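Local coordinates for protein aspartate-semialdehyde dehydrogenase 2 (Vibrio cholerae, PDB 2QZ9) that catalyses the NADPH-dependent reductive dephosphorylation of L-aspartyl-4-phosphate to L-aspartate-semialdehyde, a step in lysine, threonine and methionine biosynthesis, at residues R40-T45 against V55-E60; H244-H249 against L309-D314. All coordinates share one frame; numbering follows the deposited sequence.

Interaction 1 (R40-T45 against V55-E60); sequences RSEGKT and VQNVEE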
ATOM      1  N   ARG A  40     -38.488   2.247  -1.860  1.00 60.51           N
ATOM      2  CA  ARG A  40     -38.167   1.739  -3.193  1.00 61.02           C
ATOM      3  C   ARG A  40     -37.765   0.261  -3.146  1.00 61.51           C
ATOM      4  O   ARG A  40     -38.110  -0.522  -4.043  1.00 61.60           O
ATOM      5  CB  ARG A  40     -37.071   2.581  -3.837  1.00 60.99           C
ATOM      6  N   SER A  41     -37.046  -0.104  -2.085  1.00 61.75           N
ATOM      7  CA  SER A  41     -36.563  -1.466  -1.876  1.00 61.71           C
ATOM      8  C   SER A  41     -37.672  -2.402  -1.389  1.00 61.54           C
ATOM      9  O   SER A  41     -37.534  -3.625  -1.453  1.00 61.61           O
ATOM     10  CB  SER A  41     -35.410  -1.458  -0.870  1.00 61.83           C
ATOM     11  OG  SER A  41     -34.313  -0.691  -1.340  1.00 62.55           O
ATOM     12  N   GLU A  42     -38.764  -1.814  -0.903  1.00 61.31           N
ATOM     13  CA  GLU A  42     -39.925  -2.560  -0.413  1.00 60.92           C
ATOM     14  C   GLU A  42     -40.442  -3.580  -1.436  1.00 60.26           C
ATOM     15  O   GLU A  42     -40.637  -3.250  -2.611  1.00 60.57           O
ATOM     16  CB  GLU A  42     -41.040  -1.586  -0.010  1.00 61.12           C
ATOM     17  CG  GLU A  42     -42.364  -2.240   0.333  1.00 61.94           C
ATOM     18  CD  GLU A  42     -43.177  -1.435   1.322  1.00 63.47           C
ATOM     19  OE1 GLU A  42     -43.519  -1.987   2.396  1.00 63.35           O
ATOM     20  OE2 GLU A  42     -43.465  -0.252   1.028  1.00 64.21           O
ATOM     21  N   GLY A  43     -40.653  -4.814  -0.980  1.00 59.20           N
ATOM     22  CA  GLY A  43     -41.179  -5.878  -1.840  1.00 57.79           C
ATOM     23  C   GLY A  43     -40.127  -6.824  -2.390  1.00 56.72           C
ATOM     24  O   GLY A  43     -40.455  -7.918  -2.869  1.00 56.97           O
ATOM     25  N   LYS A  44     -38.861  -6.400  -2.334  1.00 55.32           N
ATOM     26  CA  LYS A  44     -37.739  -7.265  -2.669  1.00 53.64           C
ATOM     27  C   LYS A  44     -37.785  -8.480  -1.745  1.00 52.23           C
ATOM     28  O   LYS A  44     -38.296  -8.392  -0.623  1.00 51.93           O
ATOM     29  CB  LYS A  44     -36.402  -6.528  -2.537  1.00 53.97           C
ATOM     30  CG  LYS A  44     -35.482  -6.747  -3.740  1.00 55.58           C
ATOM     31  CD  LYS A  44     -34.021  -7.019  -3.366  1.00 57.25           C
ATOM     32  CE  LYS A  44     -33.316  -7.769  -4.503  1.00 58.25           C
ATOM     33  NZ  LYS A  44     -31.860  -7.993  -4.265  1.00 59.30           N
ATOM     34  N   THR A  45     -37.286  -9.610  -2.238  1.00 50.33           N
ATOM     35  CA  THR A  45     -37.319 -10.870  -1.505  1.00 48.80           C
ATOM     36  C   THR A  45     -35.915 -11.426  -1.268  1.00 47.55           C
ATOM     37  O   THR A  45     -35.024 -11.271  -2.110  1.00 47.47           O
ATOM     38  CB  THR A  45     -38.145 -11.943  -2.259  1.00 48.91           C
ATOM     39  OG1 THR A  45     -37.605 -12.117  -3.574  1.00 49.01           O
ATOM     40  CG2 THR A  45     -39.623 -11.541  -2.349  1.00 48.51           C
ATOM     41  N   VAL A  55     -38.732  -7.505   2.130  1.00 43.31           N
ATOM     42  CA  VAL A  55     -38.251  -6.221   2.634  1.00 42.89           C
ATOM     43  C   VAL A  55     -39.407  -5.231   2.776  1.00 42.87           C
ATOM     44  O   VAL A  55     -40.151  -4.982   1.822  1.00 42.79           O
ATOM     45  CB  VAL A  55     -37.162  -5.628   1.717  1.00 43.03           C
ATOM     46  CG1 VAL A  55     -36.729  -4.246   2.214  1.00 43.10           C
ATOM     47  CG2 VAL A  55     -35.968  -6.578   1.613  1.00 42.14           C
ATOM     48  N   GLN A  56     -39.557  -4.677   3.972  1.00 42.80           N
ATOM     49  CA  GLN A  56     -40.598  -3.689   4.228  1.00 42.98           C
ATOM     50  C   GLN A  56     -40.053  -2.301   4.605  1.00 43.20           C
ATOM     51  O   GLN A  56     -38.922  -2.172   5.067  1.00 42.99           O
ATOM     52  CB  GLN A  56     -41.579  -4.201   5.290  1.00 42.99           C
ATOM     53  CG  GLN A  56     -40.925  -4.673   6.574  1.00 42.69           C
ATOM     54  CD  GLN A  56     -41.916  -5.256   7.560  1.00 42.46           C
ATOM     55  OE1 GLN A  56     -41.799  -6.418   7.964  1.00 41.25           O
ATOM     56  NE2 GLN A  56     -42.899  -4.453   7.955  1.00 40.73           N
ATOM     57  N   ASN A  57     -40.881  -1.280   4.390  1.00 43.34           N
ATOM     58  CA  ASN A  57     -40.564   0.113   4.683  1.00 43.51           C
ATOM     59  C   ASN A  57     -40.324   0.315   6.170  1.00 43.18           C
ATOM     60  O   ASN A  57     -41.149  -0.080   6.991  1.00 43.13           O
ATOM     61  CB  ASN A  57     -41.735   0.987   4.225  1.00 43.82           C
ATOM     62  CG  ASN A  57     -41.368   2.447   4.061  1.00 45.90           C
ATOM     63  OD1 ASN A  57     -40.268   2.882   4.407  1.00 48.46           O
ATOM     64  ND2 ASN A  57     -42.306   3.223   3.517  1.00 47.82           N
ATOM     65  N   VAL A  58     -39.193   0.923   6.512  1.00 43.03           N
ATOM     66  CA  VAL A  58     -38.873   1.239   7.905  1.00 42.99           C
ATOM     67  C   VAL A  58     -39.888   2.209   8.546  1.00 43.57           C
ATOM     68  O   VAL A  58     -40.189   2.092   9.736  1.00 43.39           O
ATOM     69  CB  VAL A  58     -37.389   1.721   8.078  1.00 42.72           C
ATOM     70  CG1 VAL A  58     -37.149   3.097   7.448  1.00 42.23           C
ATOM     71  CG2 VAL A  58     -36.980   1.706   9.543  1.00 41.79           C
ATOM     72  N   GLU A  59     -40.424   3.134   7.746  1.00 44.59           N
ATOM     73  CA  GLU A  59     -41.433   4.115   8.189  1.00 45.84           C
ATOM     74  C   GLU A  59     -42.666   3.458   8.803  1.00 46.10           C
ATOM     75  O   GLU A  59     -43.296   4.021   9.692  1.00 46.27           O
ATOM     76  CB  GLU A  59     -41.906   4.994   7.018  1.00 46.12           C
ATOM     77  CG  GLU A  59     -40.817   5.683   6.198  1.00 48.93           C
ATOM     78  CD  GLU A  59     -40.252   6.931   6.861  1.00 52.44           C
ATOM     79  OE1 GLU A  59     -40.839   7.404   7.860  1.00 54.72           O
ATOM     80  OE2 GLU A  59     -39.216   7.442   6.378  1.00 53.82           O
ATOM     81  N   GLU A  60     -43.005   2.267   8.315  1.00 46.55           N
ATOM     82  CA  GLU A  60     -44.227   1.566   8.715  1.00 47.09           C
ATOM     83  C   GLU A  60     -43.977   0.437   9.723  1.00 46.17           C
ATOM     84  O   GLU A  60     -44.917  -0.252  10.136  1.00 46.19           O
ATOM     85  CB  GLU A  60     -44.951   1.032   7.465  1.00 47.21           C
ATOM     86  CG  GLU A  60     -45.077   2.077   6.336  1.00 48.71           C
ATOM     87  CD  GLU A  60     -46.002   1.644   5.206  1.00 49.29           C
ATOM     88  OE1 GLU A  60     -45.707   0.616   4.538  1.00 53.11           O
ATOM     89  OE2 GLU A  60     -47.018   2.345   4.982  1.00 50.31           O
TER
HETATM   90  O   HOH W   1     -44.651  -1.814   4.788  1.00 52.02           O

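Interaction 2 (H244-H249 against L309-D314); sequences HAEAVH and LWVVAD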
ATOM      1  N   HIS A 244      -9.582  -5.829   2.852  1.00 28.87           N
ATOM      2  CA  HIS A 244      -8.575  -4.798   3.105  1.00 27.95           C
ATOM      3  C   HIS A 244      -7.323  -5.467   3.617  1.00 27.70           C
ATOM      4  O   HIS A 244      -7.397  -6.484   4.280  1.00 27.45           O
ATOM      5  CB  HIS A 244      -9.040  -3.768   4.135  1.00 27.33           C
ATOM      6  CG  HIS A 244     -10.204  -2.947   3.690  1.00 26.55           C
ATOM      7  ND1 HIS A 244     -11.016  -2.266   4.577  1.00 27.62           N
ATOM      8  CD2 HIS A 244     -10.700  -2.698   2.459  1.00 23.73           C
ATOM      9  CE1 HIS A 244     -11.952  -1.621   3.905  1.00 24.79           C
ATOM     10  NE2 HIS A 244     -11.786  -1.871   2.619  1.00 26.96           N
ATOM     11  N   ALA A 245      -6.178  -4.878   3.298  1.00 27.37           N
ATOM     12  CA  ALA A 245      -4.902  -5.335   3.811  1.00 26.91           C
ATOM     13  C   ALA A 245      -4.226  -4.163   4.513  1.00 26.54           C
ATOM     14  O   ALA A 245      -4.454  -3.010   4.158  1.00 26.55           O
ATOM     15  CB  ALA A 245      -4.041  -5.848   2.675  1.00 26.97           C
ATOM     16  N   GLU A 246      -3.408  -4.463   5.513  1.00 26.42           N
ATOM     17  CA  GLU A 246      -2.682  -3.435   6.249  1.00 26.68           C
ATOM     18  C   GLU A 246      -1.258  -3.873   6.518  1.00 26.50           C
ATOM     19  O   GLU A 246      -0.985  -5.002   6.903  1.00 25.35           O
ATOM     20  CB  GLU A 246      -3.347  -3.136   7.594  1.00 26.52           C
ATOM     21  CG  GLU A 246      -4.731  -2.529   7.494  1.00 28.57           C
ATOM     22  CD  GLU A 246      -5.552  -2.722   8.754  1.00 31.87           C
ATOM     23  OE1 GLU A 246      -5.167  -3.521   9.643  1.00 31.93           O
ATOM     24  OE2 GLU A 246      -6.599  -2.065   8.849  1.00 33.71           O
ATOM     25  N   ALA A 247      -0.359  -2.933   6.324  1.00 26.79           N
ATOM     26  CA  ALA A 247       1.002  -3.082   6.750  1.00 27.48           C
ATOM     27  C   ALA A 247       1.150  -2.434   8.129  1.00 27.17           C
ATOM     28  O   ALA A 247       1.035  -1.210   8.257  1.00 27.47           O
ATOM     29  CB  ALA A 247       1.873  -2.377   5.745  1.00 27.14           C
ATOM     30  N   VAL A 248       1.380  -3.248   9.157  1.00 27.04           N
ATOM     31  CA  VAL A 248       1.397  -2.759  10.544  1.00 26.88           C
ATOM     32  C   VAL A 248       2.805  -2.872  11.136  1.00 27.27           C
ATOM     33  O   VAL A 248       3.379  -3.959  11.189  1.00 26.70           O
ATOM     34  CB  VAL A 248       0.355  -3.515  11.438  1.00 27.13           C
ATOM     35  CG1 VAL A 248       0.151  -2.798  12.771  1.00 26.59           C
ATOM     36  CG2 VAL A 248      -0.997  -3.651  10.721  1.00 24.98           C
ATOM     37  N   HIS A 249       3.358  -1.733  11.555  1.00 27.59           N
ATOM     38  CA  HIS A 249       4.699  -1.668  12.134  1.00 28.49           C
ATOM     39  C   HIS A 249       4.555  -1.149  13.582  1.00 29.51           C
ATOM     40  O   HIS A 249       4.358   0.057  13.818  1.00 29.26           O
ATOM     41  CB  HIS A 249       5.602  -0.710  11.329  1.00 27.87           C
ATOM     42  CG  HIS A 249       5.859  -1.125   9.903  1.00 28.65           C
ATOM     43  ND1 HIS A 249       6.659  -0.384   9.055  1.00 26.99           N
ATOM     44  CD2 HIS A 249       5.446  -2.199   9.183  1.00 28.54           C
ATOM     45  CE1 HIS A 249       6.729  -0.983   7.880  1.00 29.28           C
ATOM     46  NE2 HIS A 249       5.997  -2.082   7.929  1.00 30.58           N
ATOM     47  N   LEU A 309       3.999  -6.716  10.779  1.00 25.80           N
ATOM     48  CA  LEU A 309       3.074  -7.742  10.293  1.00 25.54           C
ATOM     49  C   LEU A 309       2.229  -7.244   9.124  1.00 24.30           C
ATOM     50  O   LEU A 309       2.202  -6.048   8.838  1.00 23.24           O
ATOM     51  CB  LEU A 309       2.210  -8.304  11.441  1.00 25.62           C
ATOM     52  CG  LEU A 309       1.305  -7.483  12.356  1.00 27.17           C
ATOM     53  CD1 LEU A 309       0.487  -8.482  13.208  1.00 27.52           C
ATOM     54  CD2 LEU A 309       2.068  -6.526  13.285  1.00 27.92           C
ATOM     55  N   TRP A 310       1.570  -8.180   8.450  1.00 23.87           N
ATOM     56  CA  TRP A 310       0.686  -7.888   7.318  1.00 24.43           C
ATOM     57  C   TRP A 310      -0.683  -8.425   7.714  1.00 24.92           C
ATOM     58  O   TRP A 310      -0.796  -9.569   8.119  1.00 26.07           O
ATOM     59  CB  TRP A 310       1.223  -8.570   6.049  1.00 23.49           C
ATOM     60  CG  TRP A 310       0.370  -8.511   4.771  1.00 22.80           C
ATOM     61  CD1 TRP A 310      -0.327  -9.562   4.208  1.00 20.60           C
ATOM     62  CD2 TRP A 310       0.185  -7.393   3.879  1.00 20.93           C
ATOM     63  NE1 TRP A 310      -0.945  -9.155   3.053  1.00 19.67           N
ATOM     64  CE2 TRP A 310      -0.642  -7.842   2.815  1.00 19.71           C
ATOM     65  CE3 TRP A 310       0.627  -6.057   3.880  1.00 20.84           C
ATOM     66  CZ2 TRP A 310      -1.060  -7.000   1.780  1.00 20.47           C
ATOM     67  CZ3 TRP A 310       0.224  -5.228   2.848  1.00 20.58           C
ATOM     68  CH2 TRP A 310      -0.609  -5.706   1.800  1.00 20.69           C
ATOM     69  N   VAL A 311      -1.715  -7.595   7.630  1.00 25.12           N
ATOM     70  CA  VAL A 311      -3.036  -7.979   8.154  1.00 25.29           C
ATOM     71  C   VAL A 311      -4.107  -7.891   7.056  1.00 25.16           C
ATOM     72  O   VAL A 311      -4.223  -6.883   6.370  1.00 24.36           O
ATOM     73  CB  VAL A 311      -3.421  -7.159   9.428  1.00 24.94           C
ATOM     74  CG1 VAL A 311      -4.774  -7.569   9.956  1.00 25.08           C
ATOM     75  CG2 VAL A 311      -2.372  -7.366  10.527  1.00 24.73           C
ATOM     76  N   VAL A 312      -4.859  -8.972   6.876  1.00 25.31           N
ATOM     77  CA  VAL A 312      -5.880  -9.014   5.836  1.00 25.98           C
ATOM     78  C   VAL A 312      -7.212  -9.497   6.417  1.00 26.53           C
ATOM     79  O   VAL A 312      -7.228 -10.396   7.262  1.00 25.58           O
ATOM     80  CB  VAL A 312      -5.443  -9.915   4.642  1.00 25.90           C
ATOM     81  CG1 VAL A 312      -6.485  -9.905   3.541  1.00 26.46           C
ATOM     82  CG2 VAL A 312      -4.110  -9.421   4.058  1.00 26.61           C
ATOM     83  N   ALA A 313      -8.316  -8.888   5.963  1.00 26.99           N
ATOM     84  CA  ALA A 313      -9.665  -9.385   6.295  1.00 27.88           C
ATOM     85  C   ALA A 313     -10.680  -9.037   5.208  1.00 28.00           C
ATOM     86  O   ALA A 313     -10.439  -8.152   4.391  1.00 28.39           O
ATOM     87  CB  ALA A 313     -10.136  -8.858   7.656  1.00 27.83           C
ATOM     88  N   ASP A 314     -11.795  -9.768   5.189  1.00 28.23           N
ATOM     89  CA  ASP A 314     -12.935  -9.419   4.352  1.00 28.50           C
ATOM     90  C   ASP A 314     -13.683  -8.323   5.101  1.00 28.68           C
ATOM     91  O   ASP A 314     -14.210  -8.550   6.191  1.00 29.10           O
ATOM     92  CB  ASP A 314     -13.836 -10.636   4.102  1.00 27.95           C
ATOM     93  CG  ASP A 314     -14.995 -10.340   3.143  1.00 29.44           C
ATOM     94  OD1 ASP A 314     -15.426 -11.264   2.412  1.00 32.26           O
ATOM     95  OD2 ASP A 314     -15.492  -9.199   3.101  1.00 29.57           O
TER

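Interaction 1 (R40-T45 against V55-E60)
Two backbone hydrogen bonds tie Val-55 to the loop facing it: Gly-43 N donates to Val-55 O (2.9 Å), and Val-55 N donates to Lys-44 O with a nearly straight N-H...O angle of 173°. The loop residues Ser-41 to Lys-44 form a type II beta turn, closed by Lys-44 N on Ser-41 O, and the positive phi of Gly-43 is the conformation expected of glycine at the third position of such a turn. A CA-H...O contact from Glu-42 CA to Val-55 O (3.3 Å) adds a second, softer donor to the same carbonyl oxygen.

Val-55 sets its two methyl groups against the two ends of the turn. CG1 lies against Ser-41 O, while CG2, anti to the carbonyl carbon, reaches Lys-44 O at 3.7 Å; beyond the turn the same side chain packs on Leu-35 and Ala-37 of the neighbouring parallel strand. Glu-42 runs along the strand instead. With CG anti to its backbone N (chi1 172°) and the chain extended past it, the carboxylate comes up to the N-H of Asn-57, which makes a weak bond of 3.4 Å from Asn-57 N to Glu-42 OE1. The Glu-42 carboxylate plane stands 81° from the Asn-57 side-chain amide.

Arg-40 and Ser-41 are predicted to bind NADP(+), and Ser-41 lies beside Thr-12 of the same predicted site. Farther along the turn, Glu-42 OE1 is 4.0 Å from Glu-60 OE1, and a water donating to both, 2.7 Å from Glu-42 OE1, bridges the two acids. The stronger partner of Glu-42 is Arg-54, through a salt bridge. The chemistry implies a pair of acids near the surface that tolerate each other probably because water and Arg-54 share the charge.

Interaction 2 (H244-H249 against L309-D314)
Leu-309, Val-311 and Val-248 pack together on one face of an antiparallel pair of strands, 244-249 and 309-313, at the middle of the mixed sheet of the dimerisation domain. The short axes run 163° apart in direction, and three hydrogen-bonded pairs, His-244 with Ala-313, Glu-246 with Val-311 and Val-248 with Leu-309, each supply two backbone bonds. The shortest of the six joins Glu-246 N to Val-311 O at 2.7 Å.

Leu-309 owes its reach to chi1 of 57°, which places CG between the backbone N and the carbonyl carbon and swings CD2 across the pair. That methyl meets Val-248 O at 3.6 Å and Val-248 CB at 3.9 Å. Val-311 continues the row diagonally: its CG2 touches Val-248 CG2 at 4.0 Å, whereas its CB and CG1 lie beside Glu-246 OE1.

His-244, the predicted proton acceptor, shares this face at the far end of the ladder. Two bonds tie its backbone to Ala-313, and His-244 O also accepts from Gln-135 NE2, which fixes the backbone from which the side chain projects to lie next to Cys-131, the acyl-thioester nucleophile.

The reverse face carries Ala-245, Ala-247, Trp-310 and Val-312. Here the second subunit approaches, with its Thr-155 against Ala-247 and its Pro-199 against Trp-310. Within its own chain, the indole bonds through NE1 to Pro-280 O and meets Tyr-157 edge-to-face. With CG anti to the backbone N (chi1 174°), its six-membered ring comes up obliquely to Ala-245, bringing Trp-310 CZ2 to 3.3 Å from Ala-245 CB.

How the interactions relate
Interaction 1 comes first along the chain and is complete before interaction 2 begins. They belong to different domains and sheets: 55-57 lies in the seven-stranded sheet of the N-terminal nucleotide-binding domain, near its 45-48 edge, whereas 244-249 and 309-313 are the two middle strands of the six-stranded sheet of the C-terminal dimerisation domain. Their centres are 37 Å apart and their nearest atoms about 18 Å, on opposite sides of the chain's centre, so neither touches the other. Interaction 1 is a surface contact holding predicted NADP(+) residues; interaction 2 is buried, carrying the probable catalytic base on one face and meeting the second subunit on the other.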